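Local coordinates for protein O-methyltransferase, SAM-dependent (Legionella pneumophila subsp. pneumophila, PDB 3R3H) that probably transfers a methyl group from S-adenosylmethionine to a hydroxyl oxygen of an acceptor, at residues 49-52 against 53-57. Residues are numbered along the deposited sequence; the frame is centred on the assembly and turned at random.
Sequences AQFM and QMLIR
One face of the F51 ring carries the methyl CD1 of L55, which stands 3.6 Å above the ring plane and is displaced toward the rim. The flat guanidinium of R57 folds back within 53-57, with Q53 C and M54 N on one face and M54 CE in plane at its edge; it also forms a cation-pi pair with F204 of the second subunit, whose L208 packs on F51. The i to i+4 CH-pi contact of F51 and L55, an instance of how side chains one helical turn apart pack, lies within the single helix 46-59, next to the mixed seven-stranded sheet of a class I SAM-dependent methyltransferase (Rossmann-like) fold. CD1 is the L55 branch over the face, 3.7 Å from F51 CE1, and L55 CD2 lies 3.7 Å from F51 CZ. With CG of F51 trans to its backbone N (chi1 172°), the ring end comes back toward L55. M52 and I56 turn instead to M78 of helix 73-80 and to F141 and F139 of strand 137-143. L55 N reaches F51 O at 3.0 Å with an N-H...O angle of 160°, whereas the bonds of Q53 N to A49 O and Q50 O are weak. I56 N approaches M52 O from above the carbonyl plane, 45° out of it.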
ATOM      1  N   ALA A  49       1.403   6.771  -8.014  1.00 38.21           N
ATOM      2  CA  ALA A  49       0.236   6.701  -8.871  1.00 36.07           C
ATOM      3  C   ALA A  49      -0.021   5.262  -9.285  1.00 35.67           C
ATOM      4  O   ALA A  49      -1.170   4.828  -9.373  1.00 36.96           O
ATOM      5  CB  ALA A  49       0.451   7.575 -10.091  1.00 35.40           C
ATOM      6  N   GLN A  50       1.046   4.519  -9.545  1.00 35.12           N
ATOM      7  CA  GLN A  50       0.887   3.144  -9.948  1.00 35.15           C
ATOM      8  C   GLN A  50       0.346   2.331  -8.771  1.00 37.16           C
ATOM      9  O   GLN A  50      -0.352   1.331  -8.963  1.00 36.06           O
ATOM     10  CB  GLN A  50       2.217   2.596 -10.440  1.00 34.97           C
ATOM     11  CG  GLN A  50       2.159   1.133 -10.814  1.00 37.66           C
ATOM     12  CD  GLN A  50       3.264   0.726 -11.769  1.00 38.84           C
ATOM     13  OE1 GLN A  50       3.611  -0.458 -11.872  1.00 40.08           O
ATOM     14  NE2 GLN A  50       3.812   1.703 -12.493  1.00 39.57           N
ATOM     15  N   PHE A  51       0.669   2.768  -7.554  1.00 37.97           N
ATOM     16  CA  PHE A  51       0.187   2.096  -6.359  1.00 37.18           C
ATOM     17  C   PHE A  51      -1.298   2.374  -6.241  1.00 36.07           C
ATOM     18  O   PHE A  51      -2.065   1.490  -5.881  1.00 36.06           O
ATOM     19  CB  PHE A  51       0.908   2.612  -5.109  1.00 37.84           C
ATOM     20  CG  PHE A  51       0.331   2.089  -3.814  1.00 39.59           C
ATOM     21  CD1 PHE A  51      -0.106   2.966  -2.824  1.00 40.22           C
ATOM     22  CD2 PHE A  51       0.193   0.719  -3.591  1.00 40.60           C
ATOM     23  CE1 PHE A  51      -0.677   2.488  -1.629  1.00 39.32           C
ATOM     24  CE2 PHE A  51      -0.376   0.234  -2.398  1.00 39.38           C
ATOM     25  CZ  PHE A  51      -0.811   1.124  -1.420  1.00 38.01           C
ATOM     26  N   MET A  52      -1.692   3.610  -6.548  1.00 35.62           N
ATOM     27  CA  MET A  52      -3.094   4.028  -6.481  1.00 36.63           C
ATOM     28  C   MET A  52      -3.934   3.372  -7.582  1.00 37.06           C
ATOM     29  O   MET A  52      -5.170   3.356  -7.529  1.00 38.08           O
ATOM     30  CB  MET A  52      -3.204   5.558  -6.578  1.00 38.09           C
ATOM     31  CG  MET A  52      -2.552   6.319  -5.405  1.00 39.51           C
ATOM     32  SD  MET A  52      -2.991   8.071  -5.341  1.00 39.08           S
ATOM     33  CE  MET A  52      -2.139   8.653  -6.782  1.00 39.20           C
ATOM     34  N   GLN A  53      -3.249   2.839  -8.588  1.00 36.48           N
ATOM     35  CA  GLN A  53      -3.907   2.144  -9.691  1.00 34.74           C
ATOM     36  C   GLN A  53      -4.227   0.743  -9.172  1.00 33.61           C
ATOM     37  O   GLN A  53      -5.287   0.180  -9.460  1.00 32.77           O
ATOM     38  CB  GLN A  53      -2.961   2.019 -10.884  1.00 35.71           C
ATOM     39  CG  GLN A  53      -2.771   3.275 -11.682  1.00 36.53           C
ATOM     40  CD  GLN A  53      -2.021   3.006 -12.959  1.00 36.36           C
ATOM     41  OE1 GLN A  53      -2.357   3.552 -14.012  1.00 37.90           O
ATOM     42  NE2 GLN A  53      -1.001   2.154 -12.878  1.00 35.36           N
ATOM     43  N   MET A  54      -3.273   0.183  -8.430  1.00 31.49           N
ATOM     44  CA  MET A  54      -3.429  -1.126  -7.824  1.00 30.90           C
ATOM     45  C   MET A  54      -4.670  -0.999  -6.924  1.00 30.63           C
ATOM     46  O   MET A  54      -5.590  -1.822  -6.988  1.00 29.17           O
ATOM     47  CB  MET A  54      -2.186  -1.442  -6.988  1.00 30.04           C
ATOM     48  CG  MET A  54      -2.244  -2.734  -6.201  1.00 28.88           C
ATOM     49  SD  MET A  54      -1.524  -4.115  -7.046  1.00 32.63           S
ATOM     50  CE  MET A  54      -2.930  -4.689  -7.937  1.00 30.87           C
ATOM     51  N   LEU A  55      -4.695   0.061  -6.119  1.00 31.04           N
ATOM     52  CA  LEU A  55      -5.788   0.315  -5.192  1.00 33.51           C
ATOM     53  C   LEU A  55      -7.153   0.350  -5.870  1.00 35.47           C
ATOM     54  O   LEU A  55      -8.145  -0.171  -5.331  1.00 35.65           O
ATOM     55  CB  LEU A  55      -5.537   1.629  -4.454  1.00 32.46           C
ATOM     56  CG  LEU A  55      -4.255   1.650  -3.614  1.00 32.75           C
ATOM     57  CD1 LEU A  55      -3.982   3.059  -3.127  1.00 32.27           C
ATOM     58  CD2 LEU A  55      -4.380   0.694  -2.446  1.00 32.43           C
ATOM     59  N   ILE A  56      -7.201   0.969  -7.045  1.00 36.64           N
ATOM     60  CA  ILE A  56      -8.433   1.077  -7.804  1.00 37.39           C
ATOM     61  C   ILE A  56      -8.912  -0.295  -8.269  1.00 38.27           C
ATOM     62  O   ILE A  56     -10.118  -0.577  -8.265  1.00 38.57           O
ATOM     63  CB  ILE A  56      -8.221   2.044  -9.000  1.00 37.78           C
ATOM     64  CG1 ILE A  56      -8.156   3.469  -8.447  1.00 37.65           C
ATOM     65  CG2 ILE A  56      -9.313   1.873 -10.062  1.00 36.58           C
ATOM     66  CD1 ILE A  56      -7.936   4.534  -9.448  1.00 35.94           C
ATOM     67  N   ARG A  57      -7.973  -1.151  -8.657  1.00 38.46           N
ATOM     68  CA  ARG A  57      -8.322  -2.492  -9.110  1.00 41.05           C
ATOM     69  C   ARG A  57      -8.846  -3.275  -7.900  1.00 42.28           C
ATOM     70  O   ARG A  57      -9.888  -3.936  -7.977  1.00 42.56           O
ATOM     71  CB  ARG A  57      -7.091  -3.191  -9.692  1.00 41.87           C
ATOM     72  CG  ARG A  57      -6.412  -2.464 -10.846  1.00 43.87           C
ATOM     73  CD  ARG A  57      -4.960  -2.909 -10.961  1.00 49.00           C
ATOM     74  NE  ARG A  57      -4.188  -2.142 -11.941  1.00 52.46           N
ATOM     75  CZ  ARG A  57      -2.853  -2.037 -11.927  1.00 54.97           C
ATOM     76  NH1 ARG A  57      -2.131  -2.645 -10.980  1.00 54.87           N
ATOM     77  NH2 ARG A  57      -2.227  -1.333 -12.869  1.00 54.33           N
TER